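Side-chain contacts in mannitol dehydrogenase (PDB 1LJ8), which binds NAD and probably catalyses the reversible oxidation of mannitol to fructose as a long-chain dehydrogenase: residues 213-216 / 217-221; 285-288 / 289-292; 294-297 / 298-302; 302-305 / 306-309. One frame throughout, in Å; residues are numbered along the deposited sequence.

Interaction 1. Residues 213-216 / 217-221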
ATOM      1  N   GLU A 213       1.788  30.935   8.205  1.00 31.72           N
ATOM      2  CA  GLU A 213       0.458  31.257   7.728  1.00 29.82           C
ATOM      3  C   GLU A 213      -0.193  30.122   6.894  1.00 27.65           C
ATOM      4  O   GLU A 213      -1.363  29.770   7.130  1.00 25.97           O
ATOM      5  CB  GLU A 213       0.501  32.557   6.938  1.00 30.79           C
ATOM      6  CG  GLU A 213      -0.840  33.263   6.848  1.00 32.72           C
ATOM      7  CD  GLU A 213      -1.828  32.510   5.981  1.00 34.20           C
ATOM      8  OE1 GLU A 213      -1.403  31.957   4.928  1.00 33.22           O
ATOM      9  OE2 GLU A 213      -3.034  32.491   6.345  1.00 35.62           O
ATOM     10  N   LEU A 214       0.543  29.569   5.934  1.00 25.04           N
ATOM     11  CA  LEU A 214      -0.005  28.479   5.110  1.00 24.87           C
ATOM     12  C   LEU A 214      -0.255  27.273   6.025  1.00 23.26           C
ATOM     13  O   LEU A 214      -1.320  26.642   5.945  1.00 23.11           O
ATOM     14  CB  LEU A 214       0.955  28.082   3.994  1.00 26.00           C
ATOM     15  CG  LEU A 214       0.417  26.880   3.182  1.00 28.92           C
ATOM     16  CD1 LEU A 214      -0.886  27.242   2.480  1.00 28.77           C
ATOM     17  CD2 LEU A 214       1.473  26.439   2.177  1.00 29.57           C
ATOM     18  N   HIS A 215       0.701  27.005   6.917  1.00 21.48           N
ATOM     19  CA  HIS A 215       0.596  25.913   7.894  1.00 21.25           C
ATOM     20  C   HIS A 215      -0.675  26.074   8.734  1.00 22.64           C
ATOM     21  O   HIS A 215      -1.476  25.123   8.921  1.00 18.96           O
ATOM     22  CB  HIS A 215       1.829  25.904   8.830  1.00 22.85           C
ATOM     23  CG  HIS A 215       1.632  25.119  10.093  1.00 22.71           C
ATOM     24  ND1 HIS A 215       0.894  25.595  11.154  1.00 22.12           N
ATOM     25  CD2 HIS A 215       2.028  23.868  10.440  1.00 22.84           C
ATOM     26  CE1 HIS A 215       0.841  24.670  12.102  1.00 24.48           C
ATOM     27  NE2 HIS A 215       1.518  23.612  11.689  1.00 22.81           N
ATOM     28  N   ASP A 216      -0.885  27.287   9.235  1.00 22.02           N
ATOM     29  CA  ASP A 216      -2.046  27.513  10.084  1.00 22.70           C
ATOM     30  C   ASP A 216      -3.360  27.374   9.334  1.00 21.93           C
ATOM     31  O   ASP A 216      -4.348  26.826   9.864  1.00 19.99           O
ATOM     32  CB  ASP A 216      -1.962  28.909  10.726  1.00 25.90           C
ATOM     33  CG  ASP A 216      -0.867  29.009  11.784  1.00 28.95           C
ATOM     34  OD1 ASP A 216      -0.095  28.045  12.007  1.00 30.46           O
ATOM     35  OD2 ASP A 216      -0.771  30.078  12.415  1.00 32.07           O
ATOM     36  N   TRP A 217      -3.375  27.854   8.100  1.00 18.24           N
ATOM     37  CA  TRP A 217      -4.581  27.778   7.321  1.00 19.57           C
ATOM     38  C   TRP A 217      -4.900  26.307   7.013  1.00 18.70           C
ATOM     39  O   TRP A 217      -6.073  25.898   7.049  1.00 19.85           O
ATOM     40  CB  TRP A 217      -4.441  28.529   6.003  1.00 19.69           C
ATOM     41  CG  TRP A 217      -5.721  28.561   5.221  1.00 20.43           C
ATOM     42  CD1 TRP A 217      -6.732  29.482   5.307  1.00 21.86           C
ATOM     43  CD2 TRP A 217      -6.103  27.644   4.202  1.00 21.16           C
ATOM     44  NE1 TRP A 217      -7.716  29.193   4.394  1.00 20.89           N
ATOM     45  CE2 TRP A 217      -7.352  28.066   3.701  1.00 21.58           C
ATOM     46  CE3 TRP A 217      -5.500  26.501   3.653  1.00 20.06           C
ATOM     47  CZ2 TRP A 217      -8.022  27.379   2.667  1.00 21.97           C
ATOM     48  CZ3 TRP A 217      -6.171  25.826   2.620  1.00 21.48           C
ATOM     49  CH2 TRP A 217      -7.409  26.266   2.146  1.00 20.61           C
ATOM     50  N   ILE A 218      -3.873  25.524   6.700  1.00 18.40           N
ATOM     51  CA  ILE A 218      -4.108  24.115   6.373  1.00 17.53           C
ATOM     52  C   ILE A 218      -4.624  23.371   7.606  1.00 17.93           C
ATOM     53  O   ILE A 218      -5.583  22.585   7.533  1.00 17.40           O
ATOM     54  CB  ILE A 218      -2.808  23.458   5.831  1.00 15.99           C
ATOM     55  CG1 ILE A 218      -2.531  24.018   4.429  1.00 16.23           C
ATOM     56  CG2 ILE A 218      -2.940  21.867   5.795  1.00 13.88           C
ATOM     57  CD1 ILE A 218      -1.224  23.521   3.841  1.00 17.99           C
ATOM     58  N   LYS A 219      -3.992  23.634   8.743  1.00 19.22           N
ATOM     59  CA  LYS A 219      -4.383  22.994   9.991  1.00 20.72           C
ATOM     60  C   LYS A 219      -5.856  23.249  10.282  1.00 20.82           C
ATOM     61  O   LYS A 219      -6.586  22.347  10.739  1.00 20.58           O
ATOM     62  CB  LYS A 219      -3.482  23.492  11.121  1.00 22.91           C
ATOM     63  CG  LYS A 219      -3.641  22.755  12.417  1.00 26.78           C
ATOM     64  CD  LYS A 219      -2.640  23.291  13.438  1.00 29.17           C
ATOM     65  CE  LYS A 219      -2.768  22.547  14.764  1.00 31.72           C
ATOM     66  NZ  LYS A 219      -1.519  22.726  15.566  1.00 34.96           N
ATOM     67  N   ALA A 220      -6.324  24.447   9.958  1.00 19.44           N
ATOM     68  CA  ALA A 220      -7.716  24.793  10.207  1.00 20.80           C
ATOM     69  C   ALA A 220      -8.737  24.473   9.106  1.00 20.84           C
ATOM     70  O   ALA A 220      -9.932  24.422   9.378  1.00 22.22           O
ATOM     71  CB  ALA A 220      -7.813  26.305  10.566  1.00 20.90           C
ATOM     72  N   HIS A 221      -8.296  24.230   7.872  1.00 18.11           N
ATOM     73  CA  HIS A 221      -9.262  24.026   6.788  1.00 18.28           C
ATOM     74  C   HIS A 221      -9.247  22.666   6.078  1.00 16.08           C
ATOM     75  O   HIS A 221     -10.195  22.323   5.366  1.00 17.41           O
ATOM     76  CB  HIS A 221      -9.075  25.130   5.714  1.00 18.32           C
ATOM     77  CG  HIS A 221      -9.319  26.519   6.244  1.00 20.76           C
ATOM     78  ND1 HIS A 221     -10.533  27.164   6.135  1.00 22.94           N
ATOM     79  CD2 HIS A 221      -8.509  27.364   6.930  1.00 21.70           C
ATOM     80  CE1 HIS A 221     -10.459  28.348   6.727  1.00 20.30           C
ATOM     81  NE2 HIS A 221      -9.243  28.493   7.218  1.00 23.77           N
TER

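Interaction 2. Residues 285-288 / 289-292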
ATOM      1  N   THR A 285     -16.698   4.993  10.907  1.00 17.99           N
ATOM      2  CA  THR A 285     -16.669   4.811  12.347  1.00 18.70           C
ATOM      3  C   THR A 285     -15.971   6.018  12.937  1.00 20.24           C
ATOM      4  O   THR A 285     -15.214   6.718  12.257  1.00 18.82           O
ATOM      5  CB  THR A 285     -15.948   3.481  12.715  1.00 21.45           C
ATOM      6  OG1 THR A 285     -16.130   3.198  14.116  1.00 25.20           O
ATOM      7  CG2 THR A 285     -14.464   3.568  12.398  1.00 20.00           C
ATOM      8  N   ASP A 286     -16.205   6.268  14.216  1.00 18.81           N
ATOM      9  CA  ASP A 286     -15.603   7.441  14.827  1.00 21.99           C
ATOM     10  C   ASP A 286     -14.067   7.413  14.896  1.00 21.90           C
ATOM     11  O   ASP A 286     -13.406   8.396  14.556  1.00 23.26           O
ATOM     12  CB  ASP A 286     -16.201   7.649  16.219  1.00 22.36           C
ATOM     13  CG  ASP A 286     -17.693   7.970  16.156  1.00 26.01           C
ATOM     14  OD1 ASP A 286     -18.059   8.903  15.419  1.00 28.61           O
ATOM     15  OD2 ASP A 286     -18.489   7.304  16.846  1.00 29.69           O
ATOM     16  N   ASP A 287     -13.526   6.288  15.330  1.00 22.11           N
ATOM     17  CA  ASP A 287     -12.080   6.095  15.434  1.00 20.93           C
ATOM     18  C   ASP A 287     -11.680   4.757  14.762  1.00 19.59           C
ATOM     19  O   ASP A 287     -11.923   3.676  15.274  1.00 18.25           O
ATOM     20  CB  ASP A 287     -11.671   6.112  16.913  1.00 22.74           C
ATOM     21  CG  ASP A 287     -10.241   5.663  17.133  1.00 25.59           C
ATOM     22  OD1 ASP A 287      -9.419   5.751  16.174  1.00 20.26           O
ATOM     23  OD2 ASP A 287      -9.948   5.217  18.280  1.00 26.77           O
ATOM     24  N   VAL A 288     -11.110   4.851  13.571  1.00 17.58           N
ATOM     25  CA  VAL A 288     -10.754   3.654  12.860  1.00 17.55           C
ATOM     26  C   VAL A 288      -9.370   3.116  13.252  1.00 16.06           C
ATOM     27  O   VAL A 288      -9.012   2.018  12.853  1.00 15.45           O
ATOM     28  CB  VAL A 288     -10.802   3.953  11.302  1.00 17.31           C
ATOM     29  CG1 VAL A 288      -9.578   4.690  10.899  1.00 19.80           C
ATOM     30  CG2 VAL A 288     -10.932   2.654  10.485  1.00 21.53           C
ATOM     31  N   THR A 289      -8.602   3.851  14.065  1.00 15.89           N
ATOM     32  CA  THR A 289      -7.240   3.407  14.337  1.00 17.19           C
ATOM     33  C   THR A 289      -7.051   2.006  14.907  1.00 17.41           C
ATOM     34  O   THR A 289      -6.145   1.314  14.485  1.00 17.95           O
ATOM     35  CB  THR A 289      -6.401   4.484  15.122  1.00 19.00           C
ATOM     36  OG1 THR A 289      -6.977   4.752  16.399  1.00 20.92           O
ATOM     37  CG2 THR A 289      -6.390   5.818  14.327  1.00 21.08           C
ATOM     38  N   PRO A 290      -7.901   1.540  15.841  1.00 16.25           N
ATOM     39  CA  PRO A 290      -7.578   0.176  16.265  1.00 17.07           C
ATOM     40  C   PRO A 290      -7.749  -0.888  15.164  1.00 16.33           C
ATOM     41  O   PRO A 290      -7.059  -1.907  15.168  1.00 14.10           O
ATOM     42  CB  PRO A 290      -8.503  -0.061  17.473  1.00 19.55           C
ATOM     43  CG  PRO A 290      -9.598   0.903  17.303  1.00 20.13           C
ATOM     44  CD  PRO A 290      -8.962   2.134  16.675  1.00 17.48           C
ATOM     45  N   TYR A 291      -8.660  -0.637  14.222  1.00 14.90           N
ATOM     46  CA  TYR A 291      -8.900  -1.547  13.106  1.00 15.89           C
ATOM     47  C   TYR A 291      -7.715  -1.496  12.128  1.00 14.73           C
ATOM     48  O   TYR A 291      -7.252  -2.521  11.670  1.00 12.40           O
ATOM     49  CB  TYR A 291     -10.169  -1.158  12.364  1.00 19.32           C
ATOM     50  CG  TYR A 291     -11.385  -1.191  13.260  1.00 22.76           C
ATOM     51  CD1 TYR A 291     -12.092  -0.024  13.560  1.00 22.30           C
ATOM     52  CD2 TYR A 291     -11.805  -2.397  13.834  1.00 24.11           C
ATOM     53  CE1 TYR A 291     -13.210  -0.068  14.423  1.00 24.59           C
ATOM     54  CE2 TYR A 291     -12.890  -2.451  14.687  1.00 26.02           C
ATOM     55  CZ  TYR A 291     -13.594  -1.285  14.980  1.00 26.53           C
ATOM     56  OH  TYR A 291     -14.662  -1.358  15.866  1.00 25.49           O
ATOM     57  N   GLU A 292      -7.223  -0.292  11.823  1.00 15.02           N
ATOM     58  CA  GLU A 292      -6.068  -0.195  10.907  1.00 15.38           C
ATOM     59  C   GLU A 292      -4.826  -0.763  11.618  1.00 12.83           C
ATOM     60  O   GLU A 292      -3.994  -1.423  10.993  1.00 13.86           O
ATOM     61  CB  GLU A 292      -5.831   1.264  10.461  1.00 15.45           C
ATOM     62  CG  GLU A 292      -4.664   1.426   9.419  1.00 18.94           C
ATOM     63  CD  GLU A 292      -4.835   0.633   8.084  1.00 21.89           C
ATOM     64  OE1 GLU A 292      -3.991   0.826   7.159  1.00 23.26           O
ATOM     65  OE2 GLU A 292      -5.787  -0.167   7.920  1.00 20.91           O
TER

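Interaction 3. Residues 294-297 / 298-302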
HETATM    1  N   MSE A 294      -4.745  -3.150  13.749  1.00 13.34           N
HETATM    2  CA  MSE A 294      -4.985  -4.586  13.674  1.00 12.97           C
HETATM    3  C   MSE A 294      -4.623  -5.193  12.315  1.00 12.73           C
HETATM    4  O   MSE A 294      -3.931  -6.229  12.208  1.00 13.00           O
HETATM    5  CB  MSE A 294      -6.470  -4.889  13.921  1.00 17.64           C
HETATM    6  CG  MSE A 294      -6.817  -6.342  13.733  1.00 19.61           C
HETATM    7 SE   MSE A 294      -8.799  -6.568  13.554  1.00 28.40          SE
HETATM    8  CE  MSE A 294      -9.030  -5.951  11.729  1.00 27.96           C
ATOM      9  N   LYS A 295      -5.104  -4.561  11.257  1.00 10.81           N
ATOM     10  CA  LYS A 295      -4.824  -5.094   9.928  1.00 13.01           C
ATOM     11  C   LYS A 295      -3.349  -4.977   9.580  1.00 11.28           C
ATOM     12  O   LYS A 295      -2.740  -5.904   9.022  1.00 12.50           O
ATOM     13  CB  LYS A 295      -5.662  -4.331   8.906  1.00 14.53           C
ATOM     14  CG  LYS A 295      -5.390  -4.838   7.486  1.00 17.05           C
ATOM     15  CD  LYS A 295      -4.916  -3.753   6.622  1.00 19.12           C
ATOM     16  CE  LYS A 295      -4.729  -4.244   5.176  1.00 18.32           C
ATOM     17  NZ  LYS A 295      -3.497  -3.592   4.596  1.00 14.20           N
ATOM     18  N   ILE A 296      -2.757  -3.829   9.887  1.00 11.46           N
ATOM     19  CA  ILE A 296      -1.333  -3.643   9.581  1.00 12.08           C
ATOM     20  C   ILE A 296      -0.480  -4.653  10.391  1.00 13.01           C
ATOM     21  O   ILE A 296       0.446  -5.294   9.860  1.00 12.55           O
ATOM     22  CB  ILE A 296      -0.864  -2.210   9.930  1.00 12.94           C
ATOM     23  CG1 ILE A 296      -1.555  -1.168   9.005  1.00 14.40           C
ATOM     24  CG2 ILE A 296       0.670  -2.131   9.788  1.00 14.52           C
ATOM     25  CD1 ILE A 296      -1.101  -1.262   7.568  1.00 17.23           C
ATOM     26  N   GLY A 297      -0.796  -4.814  11.676  1.00 11.96           N
ATOM     27  CA  GLY A 297       0.005  -5.714  12.511  1.00 11.95           C
ATOM     28  C   GLY A 297      -0.081  -7.181  12.142  1.00 11.55           C
ATOM     29  O   GLY A 297       0.918  -7.919  12.121  1.00 12.48           O
ATOM     30  N   LEU A 298      -1.297  -7.610  11.857  1.00 11.44           N
ATOM     31  CA  LEU A 298      -1.567  -8.999  11.523  1.00 12.30           C
ATOM     32  C   LEU A 298      -1.453  -9.341  10.051  1.00 12.53           C
ATOM     33  O   LEU A 298      -0.786 -10.313   9.708  1.00 12.92           O
ATOM     34  CB  LEU A 298      -2.987  -9.394  12.030  1.00 11.47           C
ATOM     35  CG  LEU A 298      -3.140  -9.368  13.568  1.00 12.22           C
ATOM     36  CD1 LEU A 298      -4.664  -9.628  13.914  1.00 13.01           C
ATOM     37  CD2 LEU A 298      -2.225 -10.453  14.206  1.00 12.81           C
ATOM     38  N   LEU A 299      -2.101  -8.577   9.176  1.00 11.52           N
ATOM     39  CA  LEU A 299      -2.041  -8.951   7.753  1.00  9.65           C
ATOM     40  C   LEU A 299      -0.704  -8.544   7.158  1.00 10.71           C
ATOM     41  O   LEU A 299       0.060  -9.393   6.679  1.00 10.69           O
ATOM     42  CB  LEU A 299      -3.206  -8.307   6.973  1.00 11.00           C
ATOM     43  CG  LEU A 299      -3.453  -8.842   5.553  1.00 13.04           C
ATOM     44  CD1 LEU A 299      -4.882  -8.413   5.103  1.00 12.62           C
ATOM     45  CD2 LEU A 299      -2.377  -8.256   4.566  1.00 14.26           C
ATOM     46  N   ASN A 300      -0.369  -7.252   7.224  1.00 11.73           N
ATOM     47  CA  ASN A 300       0.907  -6.853   6.620  1.00 11.22           C
ATOM     48  C   ASN A 300       2.103  -7.408   7.366  1.00 10.27           C
ATOM     49  O   ASN A 300       3.105  -7.748   6.760  1.00 10.61           O
ATOM     50  CB  ASN A 300       0.948  -5.327   6.499  1.00 11.35           C
ATOM     51  CG  ASN A 300      -0.195  -4.811   5.611  1.00 12.09           C
ATOM     52  OD1 ASN A 300      -1.230  -4.347   6.099  1.00 12.71           O
ATOM     53  ND2 ASN A 300      -0.019  -4.913   4.300  1.00 13.21           N
ATOM     54  N   GLY A 301       2.015  -7.475   8.696  1.00 10.17           N
ATOM     55  CA  GLY A 301       3.092  -8.056   9.452  1.00 10.50           C
ATOM     56  C   GLY A 301       3.299  -9.504   9.020  1.00 10.72           C
ATOM     57  O   GLY A 301       4.441  -9.927   8.861  1.00 10.92           O
ATOM     58  N   SER A 302       2.219 -10.283   8.845  1.00 11.95           N
ATOM     59  CA  SER A 302       2.381 -11.683   8.428  1.00 11.43           C
ATOM     60  C   SER A 302       2.946 -11.763   7.011  1.00 12.02           C
ATOM     61  O   SER A 302       3.776 -12.646   6.713  1.00 13.27           O
ATOM     62  CB  SER A 302       1.022 -12.419   8.492  1.00 12.16           C
ATOM     63  OG  SER A 302       0.695 -12.635   9.851  1.00 13.72           O
TER

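Interaction 4. Residues 302-305 / 306-309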
ATOM      1  N   SER A 302       2.219 -10.283   8.845  1.00 11.95           N
ATOM      2  CA  SER A 302       2.381 -11.683   8.428  1.00 11.43           C
ATOM      3  C   SER A 302       2.946 -11.763   7.011  1.00 12.02           C
ATOM      4  O   SER A 302       3.776 -12.646   6.713  1.00 13.27           O
ATOM      5  CB  SER A 302       1.022 -12.419   8.492  1.00 12.16           C
ATOM      6  OG  SER A 302       0.695 -12.635   9.851  1.00 13.72           O
ATOM      7  N   HIS A 303       2.515 -10.825   6.152  1.00 11.65           N
ATOM      8  CA  HIS A 303       3.022 -10.827   4.756  1.00 12.59           C
ATOM      9  C   HIS A 303       4.542 -10.714   4.812  1.00 12.04           C
ATOM     10  O   HIS A 303       5.240 -11.476   4.140  1.00 11.57           O
ATOM     11  CB  HIS A 303       2.468  -9.633   3.967  1.00 12.19           C
ATOM     12  CG  HIS A 303       1.409  -9.974   2.966  1.00 12.94           C
ATOM     13  ND1 HIS A 303       0.706  -8.990   2.287  1.00 13.81           N
ATOM     14  CD2 HIS A 303       0.930 -11.162   2.514  1.00 14.42           C
ATOM     15  CE1 HIS A 303      -0.161  -9.561   1.466  1.00 15.48           C
ATOM     16  NE2 HIS A 303      -0.045 -10.875   1.582  1.00 14.91           N
ATOM     17  N   LEU A 304       5.077  -9.750   5.578  1.00 11.54           N
ATOM     18  CA  LEU A 304       6.551  -9.635   5.631  1.00 13.37           C
ATOM     19  C   LEU A 304       7.207 -10.852   6.233  1.00 13.62           C
ATOM     20  O   LEU A 304       8.278 -11.293   5.781  1.00 12.36           O
ATOM     21  CB  LEU A 304       7.035  -8.400   6.400  1.00 13.18           C
ATOM     22  CG  LEU A 304       6.867  -7.017   5.808  1.00 17.50           C
ATOM     23  CD1 LEU A 304       7.916  -6.076   6.459  1.00 15.27           C
ATOM     24  CD2 LEU A 304       7.158  -7.035   4.287  1.00 14.61           C
ATOM     25  N   ALA A 305       6.574 -11.424   7.253  1.00 13.10           N
ATOM     26  CA  ALA A 305       7.152 -12.623   7.871  1.00 13.15           C
ATOM     27  C   ALA A 305       7.218 -13.796   6.888  1.00 13.36           C
ATOM     28  O   ALA A 305       8.130 -14.622   6.947  1.00 13.86           O
ATOM     29  CB  ALA A 305       6.327 -13.028   9.124  1.00 13.87           C
ATOM     30  N   LEU A 306       6.259 -13.878   5.984  1.00 13.05           N
ATOM     31  CA  LEU A 306       6.280 -14.958   4.992  1.00 13.03           C
ATOM     32  C   LEU A 306       7.155 -14.716   3.762  1.00 14.09           C
ATOM     33  O   LEU A 306       7.774 -15.635   3.174  1.00 13.65           O
ATOM     34  CB  LEU A 306       4.874 -15.170   4.412  1.00 12.20           C
ATOM     35  CG  LEU A 306       3.743 -15.553   5.353  1.00 14.16           C
ATOM     36  CD1 LEU A 306       2.355 -15.479   4.621  1.00 14.15           C
ATOM     37  CD2 LEU A 306       4.066 -16.988   5.812  1.00 15.04           C
ATOM     38  N   THR A 307       7.189 -13.462   3.367  1.00 12.33           N
ATOM     39  CA  THR A 307       7.756 -13.143   2.058  1.00 13.35           C
ATOM     40  C   THR A 307       9.244 -13.261   1.806  1.00 11.77           C
ATOM     41  O   THR A 307       9.656 -13.728   0.719  1.00 12.54           O
ATOM     42  CB  THR A 307       7.216 -11.764   1.622  1.00 12.32           C
ATOM     43  OG1 THR A 307       7.167 -11.735   0.182  1.00 13.05           O
ATOM     44  CG2 THR A 307       8.119 -10.599   2.106  1.00 11.73           C
ATOM     45  N   TYR A 308      10.078 -12.901   2.766  1.00 13.17           N
ATOM     46  CA  TYR A 308      11.514 -13.003   2.529  1.00 13.48           C
ATOM     47  C   TYR A 308      11.945 -14.456   2.704  1.00 14.22           C
ATOM     48  O   TYR A 308      12.726 -14.963   1.902  1.00 13.75           O
ATOM     49  CB  TYR A 308      12.298 -12.044   3.439  1.00 12.73           C
ATOM     50  CG  TYR A 308      11.891 -10.605   3.152  1.00 13.13           C
ATOM     51  CD1 TYR A 308      11.225  -9.856   4.112  1.00 12.99           C
ATOM     52  CD2 TYR A 308      12.100 -10.022   1.866  1.00 13.78           C
ATOM     53  CE1 TYR A 308      10.754  -8.531   3.821  1.00 11.93           C
ATOM     54  CE2 TYR A 308      11.620  -8.704   1.564  1.00 13.35           C
ATOM     55  CZ  TYR A 308      10.955  -7.984   2.553  1.00 13.90           C
ATOM     56  OH  TYR A 308      10.456  -6.716   2.278  1.00 14.90           O
ATOM     57  N   LEU A 309      11.463 -15.106   3.761  1.00 13.17           N
ATOM     58  CA  LEU A 309      11.742 -16.525   3.928  1.00 12.57           C
ATOM     59  C   LEU A 309      11.231 -17.304   2.718  1.00 12.78           C
ATOM     60  O   LEU A 309      11.904 -18.229   2.247  1.00 13.61           O
ATOM     61  CB  LEU A 309      11.024 -17.073   5.171  1.00 13.16           C
ATOM     62  CG  LEU A 309      11.625 -16.540   6.469  1.00 15.26           C
ATOM     63  CD1 LEU A 309      10.650 -16.901   7.624  1.00 14.86           C
ATOM     64  CD2 LEU A 309      13.003 -17.178   6.712  1.00 12.95           C
TER
HETATM   65  O   HOH W   1      10.193 -13.318   5.831  1.00 16.04           O

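Interaction 1. Residues 213-216 / 217-221
Leu214 and Ile218, one turn apart, cross obliquely on the buried side of their helix. CD1 of Ile218 lies 3.8 Å from CG of Leu214, and CG1 of Ile218 packs over the carbonyl oxygen Leu214 O at 3.3 Å. Leu214 swings CG opposite its backbone nitrogen (chi1 177°), which carries its branch forward along the helix to meet the isoleucine. On another side His215 and Lys219 run side by side in the same direction, with the lysine chain fully extended past CG; its CD comes within 4.0 Å of CE1 of the imidazole. The ring is tied through ND1, which donates to OD1 of Asp216 over 2.8 Å, with the acceptor nearly in the ring plane and using the lone pair that faces away from OD2. This bond limits rotation of the imidazole. Beneath these side chains runs regular alpha-helical bonding, for example Lys219 N to His215 O at 2.9 Å. The helix, residues 212-221, belongs to the Rossmann domain and lies away from the NAD site. Helices 195-210 and 165-178 pack against it: Leu204 touches both His215 and Ile218, while Leu173 meets Ile218 and Trp217. CB of Trp217 rests 3.5 Å from Glu213 O, and the indole continues outward to a cation-pi contact with Arg177. Arg177, which lies on helix 165-178, also forms a salt bridge with OE1 of Glu213, joining both ends of this helical turn to that helix.

Interaction 2. Residues 285-288 / 289-292
OD1 of Asp287 is gripped twice by Thr289, by the hydroxyl OG1 at 2.6 Å and by the backbone N at 3.0 Å. The hydroxyl donates to the lone pair on the side of OD2, whereas the amide comes from above the carboxylate plane, 47° out of it, so the two donors use different approaches to one oxygen. Thr289 sets OG1 between its own N and carbonyl carbon (chi1 62°), which keeps hydroxyl and amide together in front of the aspartate. The other oxygen, OD2, touches the ring of Pro290 at CD, 3.6 Å away. The bond to Thr289 N makes an Asx turn that caps the start of helix 289-313. Val288 O then takes the straight bond from Glu292 N at 3.1 Å and a weaker one from Tyr291 N. CG2 of Val288 touches CD1 of Tyr291 at 4.2 Å, and the phenol reaches beyond to Pro347 O. OE2 of Glu267 accepts from Val288 N, and Val265 and Met228 pack on Val288. A carboxylate beside the amino end of a long helix would be favoured by the helix dipole, which probably helps Asp287 stay ionised.

Interaction 3. Residues 294-297 / 298-302
A wider, pi-type turn is built into helix 289-313 where Lys295 and Ile296 meet Asn300 and Gly301. Lys295 O accepts from both Leu299 N, at 2.8 Å, and Asn300 N, at 3.3 Å, and Gly301 N reaches back five residues to Ile296 O at 2.9 Å. Having no side chain, Gly301 brings its CA to 3.4 Å from Gly297 O in a C-H...O contact, where a CB would collide with that oxygen. Across the widened turn Lys295 sends its chain, bent at chi2 and chi4, obliquely over Asn300. Its NZ donates to OD1 of Asn300 over 2.8 Å, lying in the plane of the amide and on a lone pair. CD1 of Ile296 rests 3.4 Å from the same OD1. Lys295 NZ has a second partner in OD1 of Asn191, an NAD-binding residue, and the lysine side chain lies about 4 Å from the bound cofactor. Farther round the helix, CG of the selenomethionine Met294 packs 3.9 Å from CD1 of Leu298. Met294 also touches Tyr354 of helix 351-362, and Leu298 packs on Met335 of helix 325-339. Bonds from residue i+5 to residue i mark a pi-bulge, here placed where the long helix passes the NAD site.

Interaction 4. Residues 302-305 / 306-309
Leu304 and Tyr308 lie side by side, with CD2 of the leucine 3.9 Å from CE1 of the tyrosine ring. This is the dense flank. CG2 of Thr307 sits over the centre of one face of the Tyr308 ring, while CB of Thr307 presses to 3.2 Å from His303 O. Leu306 is equally close to the preceding turn, its CG 3.2 Å from Ser302 O, beside a regular bond from Leu306 N to that oxygen. The stretch is the later part of helix 289-313 in the C-terminal domain, buried among helices 325-339, 371-375 and 401-413. His303 stacks on Phe362, and Tyr308 OH is hydrogen-bonded to Cys375 O, with Trp410 and Tyr413 meeting the ring. The looser part is the backbone near Leu309, where a water stands in for a direct helical bond. It donates to Leu304 O at 2.8 Å and weakly to Ala305 O, and accepts from Leu309 N at 3.0 Å. The water bridges a gap in the helical bonding, Leu309 N standing 4.6 Å from Ala305 O, yet CD1 of Leu309 still folds back to 3.5 Å from that oxygen.

All four contacts are local, each within one continuous stretch, and none nests in or crosses another. From the N terminus, interaction 1 comes first, on helix 212-221 of the Rossmann domain, its centre about 25 Å from that of interaction 2. The chain then passes through strands 227-230, 263-266 and 283-284 to interaction 2, which closes the short loop leading into helix 289-313. Interactions 3 and 4 follow along that same helix and share Ser302, their centres about 11 Å apart. The helix thus runs from the three-stranded sheet, past the NAD site, into the helices of the C-terminal domain; interactions 1 and 4 lie on opposite sides of the chain's centre.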